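Local coordinates for phosphate binding protein (Planctomyces limnophilus, PDB 4JWO), which probably binds phosphate and takes part in its transport across the cytoplasmic membrane, as a PstS-family binding protein, at residues G61-D66 with V89-A94; I110-A115 with I288-A293; A151-E156 with K252-K257; E186-F191 with G236-F241. All blocks are in the same frame, centred on the assembly; numbering follows the deposited sequence. Where two conformers were deposited one is given.

Contact 1 (G61-D66 with V89-A94); sequences GTIAVD and VKLTVA
Ile63 packs on Leu91 and Val89 across two parallel strands, 61-67 and 89-93. With helix 72-85 between them the strands form a beta-alpha-beta unit, the usual building block of a periplasmic-binding-protein lobe. Five backbone hydrogen bonds hold the pair. They alternate, starting with Lys90 N to Gly61 O. At the other end Ala94 N meets Val65 O at 2.8 Å. The bond from Val65 N to Thr92 O, also 2.8 Å, arrives straight along the C=O axis, at 180° at the oxygen.

The apolar contacts lie on one face. Leu91 CD1 reaches Ile63 CB at 3.5 Å, the two side chains running side by side. Ile63 holds CG1 anti to its carbonyl carbon (chi1 -50°), and this carries CD1 to 3.7 Å from Val89 CG1. Val65 CG2 meets the same Leu91 methyl at 4.0 Å. An alanine at Ile63 is likely to leave Val89 CG1 without its methyl partner, thin the cover over Leu91 CD1 and open a gap toward Phe303 of helix 298-308.

At the strand end, Asp66, whose OD2 is hydrogen-bonded to Ser96 OG, lays its carboxylate near Ala94 CB. The other face is more polar. Thr62 and Lys90 lie alongside each other there. Water 1 donates to Val65 O at 2.7 Å and is hydrogen-bonded to Thr92 OG1 at 2.9 Å, bridging the strands.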
loop_
_atom_site.group_PDB
_atom_site.type_symbol
_atom_site.label_atom_id
_atom_site.label_comp_id
_atom_site.label_asym_id
_atom_site.label_seq_id
_atom_site.Cartn_x
_atom_site.Cartn_y
_atom_site.Cartn_z
ATOM N N GLY A 61 25.677 12.626 5.961
ATOM C CA GLY A 61 24.617 13.547 6.330
ATOM C C GLY A 61 23.351 12.893 6.856
ATOM O O GLY A 61 23.251 11.668 6.938
ATOM N N THR A 62 22.379 13.725 7.213
ATOM C CA THR A 62 21.096 13.246 7.710
ATOM C C THR A 62 20.018 13.407 6.646
ATOM O O THR A 62 19.913 14.457 6.011
ATOM C CB THR A 62 20.663 14.015 8.971
ATOM O OG1 THR A 62 21.714 13.969 9.942
ATOM C CG2 THR A 62 19.395 13.411 9.566
ATOM N N ILE A 63 19.226 12.355 6.455
ATOM C CA ILE A 63 18.067 12.399 5.573
ATOM C C ILE A 63 16.818 12.176 6.416
ATOM O O ILE A 63 16.684 11.144 7.072
ATOM C CB ILE A 63 18.150 11.312 4.488
ATOM C CG1 ILE A 63 19.512 11.343 3.796
ATOM C CG2 ILE A 63 17.035 11.482 3.459
ATOM C CD1 ILE A 63 19.755 10.157 2.885
ATOM N N ALA A 64 15.918 13.153 6.420
ATOM C CA ALA A 64 14.658 13.021 7.142
ATOM C C ALA A 64 13.580 12.488 6.208
ATOM O O ALA A 64 13.168 13.185 5.281
ATOM C CB ALA A 64 14.237 14.365 7.719
ATOM N N VAL A 65 13.128 11.255 6.457
ATOM C CA VAL A 65 12.076 10.617 5.661
ATOM C C VAL A 65 10.804 10.525 6.498
ATOM O O VAL A 65 10.866 10.252 7.696
ATOM C CB VAL A 65 12.488 9.187 5.224
ATOM C CG1 VAL A 65 11.437 8.574 4.288
ATOM C CG2 VAL A 65 13.840 9.214 4.542
ATOM N N ASP A 66 9.653 10.756 5.875
ATOM C CA ASP A 66 8.376 10.657 6.569
ATOM C C ASP A 66 7.388 10.112 5.563
ATOM O O ASP A 66 7.777 9.755 4.455
ATOM C CB ASP A 66 7.943 12.040 7.075
ATOM C CG ASP A 66 6.950 11.964 8.220
ATOM O OD1 ASP A 66 6.240 10.946 8.327
ATOM O OD2 ASP A 66 6.879 12.931 9.009
ATOM N N VAL A 89 25.811 8.171 6.828
ATOM C CA VAL A 89 24.481 8.686 6.548
ATOM C C VAL A 89 23.515 8.210 7.621
ATOM O O VAL A 89 23.420 7.012 7.896
ATOM C CB VAL A 89 23.970 8.201 5.186
ATOM C CG1 VAL A 89 22.719 8.966 4.788
ATOM C CG2 VAL A 89 25.043 8.382 4.149
ATOM N N LYS A 90 22.805 9.152 8.236
ATOM C CA LYS A 90 21.780 8.797 9.211
ATOM C C LYS A 90 20.396 9.044 8.630
ATOM O O LYS A 90 20.075 10.157 8.211
ATOM C CB LYS A 90 21.954 9.581 10.516
ATOM C CG LYS A 90 21.012 9.134 11.635
ATOM C CD LYS A 90 21.325 9.843 12.956
ATOM C CE LYS A 90 20.877 11.307 12.948
ATOM N NZ LYS A 90 19.569 11.518 13.645
ATOM N N LEU A 91 19.589 7.989 8.595
ATOM C CA LEU A 91 18.216 8.072 8.123
ATOM C C LEU A 91 17.278 8.047 9.321
ATOM O O LEU A 91 17.352 7.146 10.154
ATOM C CB LEU A 91 17.883 6.886 7.214
ATOM C CG LEU A 91 18.318 6.831 5.745
ATOM C CD1 LEU A 91 17.575 7.856 4.925
ATOM C CD2 LEU A 91 19.811 7.002 5.584
ATOM N N THR A 92 16.410 9.049 9.418
ATOM C CA THR A 92 15.302 8.989 10.361
ATOM C C THR A 92 14.036 8.776 9.549
ATOM O O THR A 92 13.758 9.528 8.614
ATOM C CB THR A 92 15.179 10.267 11.210
ATOM O OG1 THR A 92 14.941 11.394 10.359
ATOM C CG2 THR A 92 16.451 10.499 12.005
ATOM N N VAL A 93 13.278 7.741 9.890
ATOM C CA VAL A 93 12.068 7.434 9.143
ATOM C C VAL A 93 10.855 7.565 10.047
ATOM O O VAL A 93 10.724 6.838 11.032
ATOM C CB VAL A 93 12.100 6.013 8.534
ATOM C CG1 VAL A 93 10.905 5.807 7.626
ATOM C CG2 VAL A 93 13.381 5.793 7.754
ATOM N N ALA A 94 9.970 8.494 9.702
ATOM C CA ALA A 94 8.767 8.726 10.484
ATOM C C ALA A 94 7.562 8.260 9.696
ATOM O O ALA A 94 7.675 7.895 8.525
ATOM C CB ALA A 94 8.633 10.195 10.829
HETATM O O HOH W 1 12.119 11.618 9.715
#

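Contact 2 (I110-A115 with I288-A293); sequences IDVTGA and IYTTKA
Tyr289 and Thr113 face each other as a hydrogen-bonded antiparallel pair. Thr113 N donates to Tyr289 O in the carbonyl plane, and Tyr289 N returns a bond of 2.8 Å to Thr113 O. Their side chains lean across one another, with Thr113 CG2 at 3.8 Å from Tyr289 CB. The Tyr289 ring swings beside its own backbone N, with CG anti to the carbonyl carbon (chi1 -74°). This turns one ring edge to the neighbouring strand. Ala115 CB sits at that edge, near the ring plane, 3.8 Å from Tyr289 CE1. The phenol OH is hydrogen-bonded to Ile119 N.

On the opposite face Val112 and Ile288 meet at an angle. Val112 CG1 touches Ile288 CG2 at 3.6 Å. Ile288 CD1 reaches over its own pair partner, 4.0 Å from Gly114 CA, where no side chain stands in its way.

Past the paired residues a side chain takes over from the backbone. Thr290 OG1 lies anti to its N (chi1 -172°) and donates to Asp111 O at 2.8 Å, tilted 27° from the carbonyl plane. The Asp111 carboxylate turns to salt bridges with Lys294 and Arg297.

Strand 112-115 thus lies between strand 283-291 and the parallel strand 61-67. Helix 98-106 covers the Tyr289 face, where Phe102 meets the ring edge-to-face, and helix 298-308 packs on Ile288 and Thr290.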
loop_
_atom_site.group_PDB
_atom_site.type_symbol
_atom_site.label_atom_id
_atom_site.label_comp_id
_atom_site.label_asym_id
_atom_site.label_seq_id
_atom_site.Cartn_x
_atom_site.Cartn_y
_atom_site.Cartn_z
ATOM N N ILE A 110 11.097 18.181 6.367
ATOM C CA ILE A 110 11.633 16.871 5.980
ATOM C C ILE A 110 12.244 16.905 4.566
ATOM O O ILE A 110 12.051 17.867 3.825
ATOM C CB ILE A 110 10.553 15.760 6.040
ATOM C CG1 ILE A 110 9.387 16.086 5.106
ATOM C CG2 ILE A 110 10.058 15.550 7.473
ATOM C CD1 ILE A 110 8.342 14.984 5.031
ATOM N N ASP A 111 12.960 15.845 4.192
ATOM C CA ASP A 111 13.645 15.793 2.894
ATOM C C ASP A 111 12.916 14.932 1.872
ATOM O O ASP A 111 12.922 15.222 0.676
ATOM C CB ASP A 111 15.053 15.227 3.064
ATOM C CG ASP A 111 15.893 16.045 4.012
ATOM O OD1 ASP A 111 15.771 17.285 3.988
ATOM O OD2 ASP A 111 16.666 15.442 4.785
ATOM N N VAL A 112 12.310 13.857 2.358
ATOM C CA VAL A 112 11.684 12.848 1.508
ATOM C C VAL A 112 10.362 12.431 2.125
ATOM O O VAL A 112 10.285 12.228 3.331
ATOM C CB VAL A 112 12.582 11.592 1.400
ATOM C CG1 VAL A 112 11.851 10.458 0.702
ATOM C CG2 VAL A 112 13.873 11.917 0.673
ATOM N N THR A 113 9.316 12.300 1.315
ATOM C CA THR A 113 8.051 11.829 1.861
ATOM C C THR A 113 7.438 10.702 1.022
ATOM O O THR A 113 7.462 10.740 -0.212
ATOM C CB THR A 113 7.064 12.998 2.112
ATOM O OG1 THR A 113 5.995 12.552 2.955
ATOM C CG2 THR A 113 6.514 13.552 0.805
ATOM N N GLY A 114 6.924 9.691 1.713
ATOM C CA GLY A 114 6.313 8.530 1.076
ATOM C C GLY A 114 4.815 8.734 0.988
ATOM O O GLY A 114 4.195 9.187 1.950
ATOM N N ALA A 115 4.226 8.419 -0.162
ATOM C CA ALA A 115 2.811 8.691 -0.378
ATOM C C ALA A 115 2.112 7.467 -0.932
ATOM O O ALA A 115 2.639 6.799 -1.821
ATOM C CB ALA A 115 2.644 9.855 -1.332
ATOM N N ILE A 288 7.550 7.931 -3.731
ATOM C CA ILE A 288 8.485 8.673 -2.899
ATOM C C ILE A 288 8.674 10.037 -3.547
ATOM O O ILE A 288 8.901 10.128 -4.756
ATOM C CB ILE A 288 9.838 7.940 -2.807
ATOM C CG1 ILE A 288 9.743 6.779 -1.812
ATOM C CG2 ILE A 288 10.957 8.904 -2.410
ATOM C CD1 ILE A 288 9.831 7.203 -0.346
ATOM N N TYR A 289 8.559 11.099 -2.750
ATOM C CA TYR A 289 8.738 12.468 -3.228
ATOM C C TYR A 289 9.937 13.106 -2.565
ATOM O O TYR A 289 10.183 12.897 -1.378
ATOM C CB TYR A 289 7.516 13.327 -2.884
ATOM C CG TYR A 289 6.294 13.058 -3.724
ATOM C CD1 TYR A 289 5.432 12.017 -3.419
ATOM C CD2 TYR A 289 5.996 13.857 -4.816
ATOM C CE1 TYR A 289 4.310 11.772 -4.187
ATOM C CE2 TYR A 289 4.878 13.624 -5.582
ATOM C CZ TYR A 289 4.040 12.584 -5.267
ATOM O OH TYR A 289 2.928 12.357 -6.049
ATOM N N THR A 290 10.683 13.893 -3.329
ATOM C CA THR A 290 11.653 14.800 -2.745
ATOM C C THR A 290 11.641 16.048 -3.618
ATOM O O THR A 290 10.698 16.249 -4.375
ATOM C CB THR A 290 13.051 14.158 -2.630
ATOM O OG1 THR A 290 13.919 15.025 -1.888
ATOM C CG2 THR A 290 13.642 13.895 -3.997
ATOM N N THR A 291 12.646 16.904 -3.505
ATOM C CA THR A 291 12.656 18.121 -4.305
ATOM C C THR A 291 13.937 18.215 -5.115
ATOM O O THR A 291 14.917 17.538 -4.818
ATOM C CB THR A 291 12.479 19.384 -3.435
ATOM O OG1 THR A 291 13.718 19.713 -2.796
ATOM C CG2 THR A 291 11.411 19.162 -2.380
ATOM N N LYS A 292 13.918 19.058 -6.143
ATOM C CA LYS A 292 15.082 19.279 -6.985
ATOM C C LYS A 292 16.230 19.859 -6.163
ATOM O O LYS A 292 17.390 19.490 -6.349
ATOM C CB LYS A 292 14.710 20.216 -8.139
ATOM C CG LYS A 292 15.752 20.354 -9.228
ATOM C CD LYS A 292 15.146 21.050 -10.447
ATOM C CE LYS A 292 16.206 21.448 -11.465
ATOM N NZ LYS A 292 16.859 20.267 -12.095
ATOM N N ALA A 293 15.901 20.752 -5.234
ATOM C CA ALA A 293 16.912 21.352 -4.373
ATOM C C ALA A 293 17.575 20.327 -3.451
ATOM O O ALA A 293 18.792 20.346 -3.275
ATOM C CB ALA A 293 16.320 22.505 -3.569
#

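Contact 3 (A151-E156 with K252-K257); sequences ANTFAE and KLKAVK
Lys254 NZ is gripped by three oxygens. It forms a salt bridge with Glu156 OE2 at 2.9 Å and donates to Asn152 O, also at 2.9 Å. The third is Pro150 O, just before the loop 151-156. Glu156 OE2 is met on its anti side, 31° out of the carboxylate plane, and Asn152 O is approached from above its carbonyl plane. The lysine chain runs extended from the backbone and bends once, at chi3 (-68°), which turns NZ in between loop and carboxylate. Its CD also lies against Glu156 CG at 3.9 Å. A methionine in place of Lys254 would probably leave the Glu156 carboxylate without its charged mate and the loop carbonyls without a donor.

The loop is shaped by its own side chain. Asn152 OD1 accepts from Phe154 N and Ala155 N, an Asx turn and Asx motif, and it lies 3.2 Å above the centre of the Phe154 ring.

Backbone pairing begins at the loop's end, where Lys257 N donates to Glu156 O at 2.8 Å. This leads into the parallel strands 157-159 and 254-259. Water 2 donates to both Glu156 O and Ala255 O, and Val256 CG1 packs against Ala155 O. Water 3 links Glu156 OE1 to Lys257 NZ, 2.8 Å from each. One carboxylate thus answers two lysines, one directly and one through water, and the positive charges probably stabilise its ionised form.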
loop_
_atom_site.group_PDB
_atom_site.type_symbol
_atom_site.label_atom_id
_atom_site.label_comp_id
_atom_site.label_asym_id
_atom_site.label_seq_id
_atom_site.Cartn_x
_atom_site.Cartn_y
_atom_site.Cartn_z
ATOM N N ALA A 151 -14.528 -23.404 -0.396
ATOM C CA ALA A 151 -15.856 -24.029 -0.403
ATOM C C ALA A 151 -16.983 -23.008 -0.580
ATOM O O ALA A 151 -18.131 -23.381 -0.809
ATOM C CB ALA A 151 -16.079 -24.837 0.857
ATOM N N ASN A 152 -16.655 -21.725 -0.466
ATOM C CA ASN A 152 -17.615 -20.638 -0.678
ATOM C C ASN A 152 -17.765 -20.379 -2.177
ATOM O O ASN A 152 -16.827 -19.924 -2.825
ATOM C CB ASN A 152 -17.091 -19.377 0.030
ATOM C CG ASN A 152 -18.063 -18.206 -0.021
ATOM O OD1 ASN A 152 -18.839 -18.056 -0.967
ATOM N ND2 ASN A 152 -18.008 -17.354 1.002
ATOM N N THR A 153 -18.942 -20.669 -2.733
ATOM C CA THR A 153 -19.154 -20.448 -4.160
ATOM C C THR A 153 -20.153 -19.335 -4.443
ATOM O O THR A 153 -20.509 -19.095 -5.603
ATOM C CB THR A 153 -19.628 -21.724 -4.867
ATOM O OG1 THR A 153 -20.799 -22.202 -4.206
ATOM C CG2 THR A 153 -18.534 -22.796 -4.829
ATOM N N PHE A 154 -20.604 -18.659 -3.391
ATOM C CA PHE A 154 -21.609 -17.614 -3.547
ATOM C C PHE A 154 -21.033 -16.201 -3.481
ATOM O O PHE A 154 -21.632 -15.266 -4.021
ATOM C CB PHE A 154 -22.746 -17.775 -2.518
ATOM C CG PHE A 154 -22.287 -17.688 -1.089
ATOM C CD1 PHE A 154 -22.177 -16.461 -0.454
ATOM C CD2 PHE A 154 -21.932 -18.834 -0.392
ATOM C CE1 PHE A 154 -21.731 -16.376 0.854
ATOM C CE2 PHE A 154 -21.497 -18.755 0.924
ATOM C CZ PHE A 154 -21.392 -17.524 1.542
ATOM N N ALA A 155 -19.892 -16.027 -2.812
ATOM C CA ALA A 155 -19.290 -14.691 -2.678
ATOM C C ALA A 155 -18.063 -14.497 -3.558
ATOM O O ALA A 155 -17.141 -13.759 -3.197
ATOM C CB ALA A 155 -18.953 -14.395 -1.219
ATOM N N GLU A 156 -18.058 -15.128 -4.724
ATOM C CA GLU A 156 -16.879 -15.111 -5.597
ATOM C C GLU A 156 -16.560 -13.737 -6.174
ATOM O O GLU A 156 -15.412 -13.451 -6.524
ATOM C CB GLU A 156 -16.997 -16.165 -6.698
ATOM C CG GLU A 156 -16.989 -17.570 -6.121
ATOM C CD GLU A 156 -16.938 -18.631 -7.185
ATOM O OE1 GLU A 156 -17.056 -18.271 -8.375
ATOM O OE2 GLU A 156 -16.778 -19.825 -6.832
ATOM N N LYS A 252 -5.019 -22.995 -1.702
ATOM C CA LYS A 252 -5.780 -23.215 -0.469
ATOM C C LYS A 252 -6.773 -22.098 -0.166
ATOM O O LYS A 252 -7.551 -22.194 0.782
ATOM C CB LYS A 252 -4.824 -23.367 0.718
ATOM C CG LYS A 252 -3.806 -24.485 0.544
ATOM C CD LYS A 252 -2.849 -24.566 1.728
ATOM C CE LYS A 252 -2.137 -23.250 1.963
ATOM N NZ LYS A 252 -2.637 -22.576 3.185
ATOM N N LEU A 253 -6.726 -21.040 -0.971
ATOM C CA LEU A 253 -7.557 -19.858 -0.775
ATOM C C LEU A 253 -8.288 -19.504 -2.063
ATOM O O LEU A 253 -7.843 -19.847 -3.153
ATOM C CB LEU A 253 -6.681 -18.662 -0.388
ATOM C CG LEU A 253 -5.845 -18.753 0.887
ATOM C CD1 LEU A 253 -4.827 -17.612 0.884
ATOM C CD2 LEU A 253 -6.750 -18.658 2.113
ATOM N N LYS A 254 -9.397 -18.788 -1.937
ATOM C CA LYS A 254 -10.087 -18.258 -3.106
ATOM C C LYS A 254 -10.042 -16.733 -3.026
ATOM O O LYS A 254 -10.525 -16.141 -2.066
ATOM C CB LYS A 254 -11.535 -18.781 -3.146
ATOM C CG LYS A 254 -12.380 -18.190 -4.267
ATOM C CD LYS A 254 -13.761 -18.862 -4.333
ATOM C CE LYS A 254 -13.660 -20.310 -4.768
ATOM N NZ LYS A 254 -15.006 -20.962 -4.851
ATOM N N ALA A 255 -9.437 -16.087 -4.023
ATOM C CA ALA A 255 -9.421 -14.634 -4.033
ATOM C C ALA A 255 -10.755 -14.134 -4.567
ATOM O O ALA A 255 -11.228 -14.578 -5.620
ATOM C CB ALA A 255 -8.269 -14.089 -4.883
ATOM N N VAL A 256 -11.357 -13.213 -3.829
ATOM C CA VAL A 256 -12.608 -12.594 -4.248
ATOM C C VAL A 256 -12.350 -11.620 -5.393
ATOM O O VAL A 256 -11.411 -10.820 -5.354
ATOM C CB VAL A 256 -13.263 -11.859 -3.059
ATOM C CG1 VAL A 256 -14.494 -11.074 -3.498
ATOM C CG2 VAL A 256 -13.615 -12.871 -1.962
ATOM N N LYS A 257 -13.174 -11.710 -6.429
ATOM C CA LYS A 257 -13.120 -10.734 -7.512
ATOM C C LYS A 257 -13.825 -9.465 -7.052
ATOM O O LYS A 257 -14.845 -9.543 -6.374
ATOM C CB LYS A 257 -13.784 -11.302 -8.763
ATOM C CG LYS A 257 -13.182 -12.620 -9.207
ATOM C CD LYS A 257 -13.899 -13.166 -10.423
ATOM C CE LYS A 257 -13.161 -14.357 -11.007
ATOM N NZ LYS A 257 -13.025 -15.473 -10.036
HETATM O O HOH W 2 -13.568 -15.561 -6.587
HETATM O O HOH W 3 -15.718 -16.368 -9.942
#

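Contact 4 (E186-F191 with G236-F241); sequences EPIQLF and GALGYF
Leu238 meets Ile188 and Leu190 on one face of a parallel strand pair, 189-192 with 237-242. Leu238 sends CG anti to its backbone N (chi1 176°), while Leu190 holds its CG beside the N (chi1 -63°). The two leucines run side by side in the same direction, and their CD2 methyls touch at 3.8 Å. Ile188 lies alongside too, with CG2 3.9 Å from Leu238 CB. Ile188 and Leu238 each have a second conformer, so these contacts are tentative.

Phe191 and Ala237 occupy the other face. The phenylalanine ring leans back along its strand and brings CE1 to 3.8 Å from Ala237 CB. Leu238 O lies at the ring edge, near its plane. A CB on Gly239 would come tight against Phe191 CB. Gln189 starts out on this face, but its bent chain leads the amide away.

Four backbone bonds join the strands. Leu238 N to Gln189 O is 2.9 Å. Gln189 N comes to Gly236 O from above the carbonyl plane, at 3.1 Å; that oxygen also accepts from Trp176 NE1. The last bond, Tyr240 N to Phe191 O, is 3.2 Å and bent.

Strand 134-148 runs antiparallel on the far side of strand 237-242. Ile166 and Trp167 of helix 160-167 cover the leucine face. Leu227 of helix 224-233 packs on Phe191, and the Tyr240 ring stacks on Phe203 of helix 198-208.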
loop_
_atom_site.group_PDB
_atom_site.type_symbol
_atom_site.label_atom_id
_atom_site.label_comp_id
_atom_site.label_asym_id
_atom_site.label_seq_id
_atom_site.Cartn_x
_atom_site.Cartn_y
_atom_site.Cartn_z
ATOM N N GLU A 186 -25.671 -17.776 7.471
ATOM C CA GLU A 186 -24.535 -18.397 8.139
ATOM C C GLU A 186 -23.585 -17.304 8.582
ATOM O O GLU A 186 -23.480 -16.269 7.924
ATOM C CB GLU A 186 -23.793 -19.323 7.169
ATOM C CG GLU A 186 -24.628 -20.480 6.612
ATOM C CD GLU A 186 -24.957 -21.535 7.653
ATOM O OE1 GLU A 186 -24.336 -21.522 8.738
ATOM O OE2 GLU A 186 -25.836 -22.387 7.380
ATOM N N PRO A 187 -22.868 -17.533 9.690
ATOM C CA PRO A 187 -21.980 -16.478 10.190
ATOM C C PRO A 187 -20.827 -16.182 9.250
ATOM O O PRO A 187 -20.287 -17.082 8.600
ATOM C CB PRO A 187 -21.423 -17.074 11.493
ATOM C CG PRO A 187 -22.385 -18.145 11.876
ATOM C CD PRO A 187 -22.925 -18.694 10.595
ATOM N N ILE A 188 -20.446 -14.913 9.161
ATOM C CA ILE A 188 -19.220 -14.522 8.464
ATOM C C ILE A 188 -18.114 -14.450 9.497
ATOM O O ILE A 188 -18.239 -13.721 10.477
ATOM C CB ILE A 188 -19.295 -13.106 7.875
ATOM C CG1 ILE A 188 -20.567 -12.895 7.071
ATOM C CG2 ILE A 188 -18.051 -12.816 7.018
ATOM C CD1 ILE A 188 -20.694 -11.482 6.572
ATOM N N GLN A 189 -17.041 -15.205 9.300
ATOM C CA GLN A 189 -15.927 -15.182 10.246
ATOM C C GLN A 189 -14.845 -14.295 9.661
ATOM O O GLN A 189 -14.234 -14.643 8.659
ATOM C CB GLN A 189 -15.376 -16.594 10.464
ATOM C CG GLN A 189 -16.432 -17.669 10.718
ATOM C CD GLN A 189 -17.050 -17.588 12.101
ATOM O OE1 GLN A 189 -16.739 -16.690 12.887
ATOM N NE2 GLN A 189 -17.932 -18.533 12.409
ATOM N N LEU A 190 -14.624 -13.141 10.283
ATOM C CA LEU A 190 -13.753 -12.117 9.723
ATOM C C LEU A 190 -12.314 -12.230 10.195
ATOM O O LEU A 190 -12.050 -12.405 11.381
ATOM C CB LEU A 190 -14.266 -10.723 10.103
ATOM C CG LEU A 190 -15.650 -10.360 9.566
ATOM C CD1 LEU A 190 -16.040 -8.998 10.120
ATOM C CD2 LEU A 190 -15.645 -10.337 8.035
ATOM N N PHE A 191 -11.391 -12.084 9.244
ATOM C CA PHE A 191 -9.956 -12.101 9.509
ATOM C C PHE A 191 -9.320 -10.906 8.839
ATOM O O PHE A 191 -9.666 -10.560 7.721
ATOM C CB PHE A 191 -9.328 -13.386 8.947
ATOM C CG PHE A 191 -9.805 -14.633 9.627
ATOM C CD1 PHE A 191 -10.935 -15.304 9.166
ATOM C CD2 PHE A 191 -9.133 -15.133 10.728
ATOM C CE1 PHE A 191 -11.386 -16.456 9.811
ATOM C CE2 PHE A 191 -9.575 -16.275 11.371
ATOM C CZ PHE A 191 -10.703 -16.941 10.904
ATOM N N GLY A 236 -17.015 -20.294 6.359
ATOM C CA GLY A 236 -17.659 -19.002 6.243
ATOM C C GLY A 236 -16.727 -17.815 6.394
ATOM O O GLY A 236 -17.181 -16.698 6.643
ATOM N N ALA A 237 -15.423 -18.037 6.244
ATOM C CA ALA A 237 -14.453 -16.967 6.467
ATOM C C ALA A 237 -14.419 -15.898 5.382
ATOM O O ALA A 237 -14.691 -16.146 4.213
ATOM C CB ALA A 237 -13.052 -17.555 6.630
ATOM N N LEU A 238 -14.077 -14.686 5.789
ATOM C CA LEU A 238 -13.747 -13.608 4.862
ATOM C C LEU A 238 -12.517 -12.926 5.443
ATOM O O LEU A 238 -12.554 -12.513 6.589
ATOM C CB LEU A 238 -14.897 -12.603 4.784
ATOM C CG LEU A 238 -14.667 -11.351 3.928
ATOM C CD1 LEU A 238 -14.762 -11.703 2.465
ATOM C CD2 LEU A 238 -15.649 -10.238 4.263
ATOM N N GLY A 239 -11.443 -12.809 4.674
ATOM C CA GLY A 239 -10.235 -12.202 5.212
ATOM C C GLY A 239 -9.617 -11.230 4.235
ATOM O O GLY A 239 -9.992 -11.194 3.066
ATOM N N TYR A 240 -8.691 -10.407 4.715
ATOM C CA TYR A 240 -7.882 -9.595 3.812
ATOM C C TYR A 240 -6.445 -9.549 4.277
ATOM O O TYR A 240 -6.167 -9.619 5.474
ATOM C CB TYR A 240 -8.437 -8.167 3.646
ATOM C CG TYR A 240 -8.272 -7.243 4.837
ATOM C CD1 TYR A 240 -7.144 -6.441 4.968
ATOM C CD2 TYR A 240 -9.264 -7.143 5.811
ATOM C CE1 TYR A 240 -6.994 -5.576 6.047
ATOM C CE2 TYR A 240 -9.117 -6.280 6.912
ATOM C CZ TYR A 240 -7.982 -5.497 7.008
ATOM O OH TYR A 240 -7.825 -4.626 8.072
ATOM N N PHE A 241 -5.543 -9.439 3.310
ATOM C CA PHE A 241 -4.106 -9.329 3.555
ATOM C C PHE A 241 -3.407 -9.045 2.236
ATOM O O PHE A 241 -4.043 -9.010 1.188
ATOM C CB PHE A 241 -3.505 -10.553 4.296
ATOM C CG PHE A 241 -4.035 -11.901 3.840
ATOM C CD1 PHE A 241 -3.685 -12.434 2.606
ATOM C CD2 PHE A 241 -4.857 -12.642 4.670
ATOM C CE1 PHE A 241 -4.171 -13.693 2.199
ATOM C CE2 PHE A 241 -5.327 -13.897 4.281
ATOM C CZ PHE A 241 -4.993 -14.414 3.044
#

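Contacts 1 and 2 lie on one side of the chain's centre, contacts 3 and 4 on the other, consistent with the two lobes of this fold; centres of contacts 1 and 3 are about 43 Å apart. Contacts 1 and 2 touch directly, because strands 61-67 and 112-115 are neighbours: Asp66 O and Gly114 N are 2.9 Å apart. Contacts 3 and 4 meet by packing, Leu253 CD1 on Phe241 CZ at 3.9 Å. Contact 2 is wholly buried and contact 4 largely so, whereas 1 and 3 are partly buried. Parallel pairing with an apolar face marks 1 and 4, antiparallel pairing 2. Contact 3 adds a salt bridge and bridging waters to a single backbone bond.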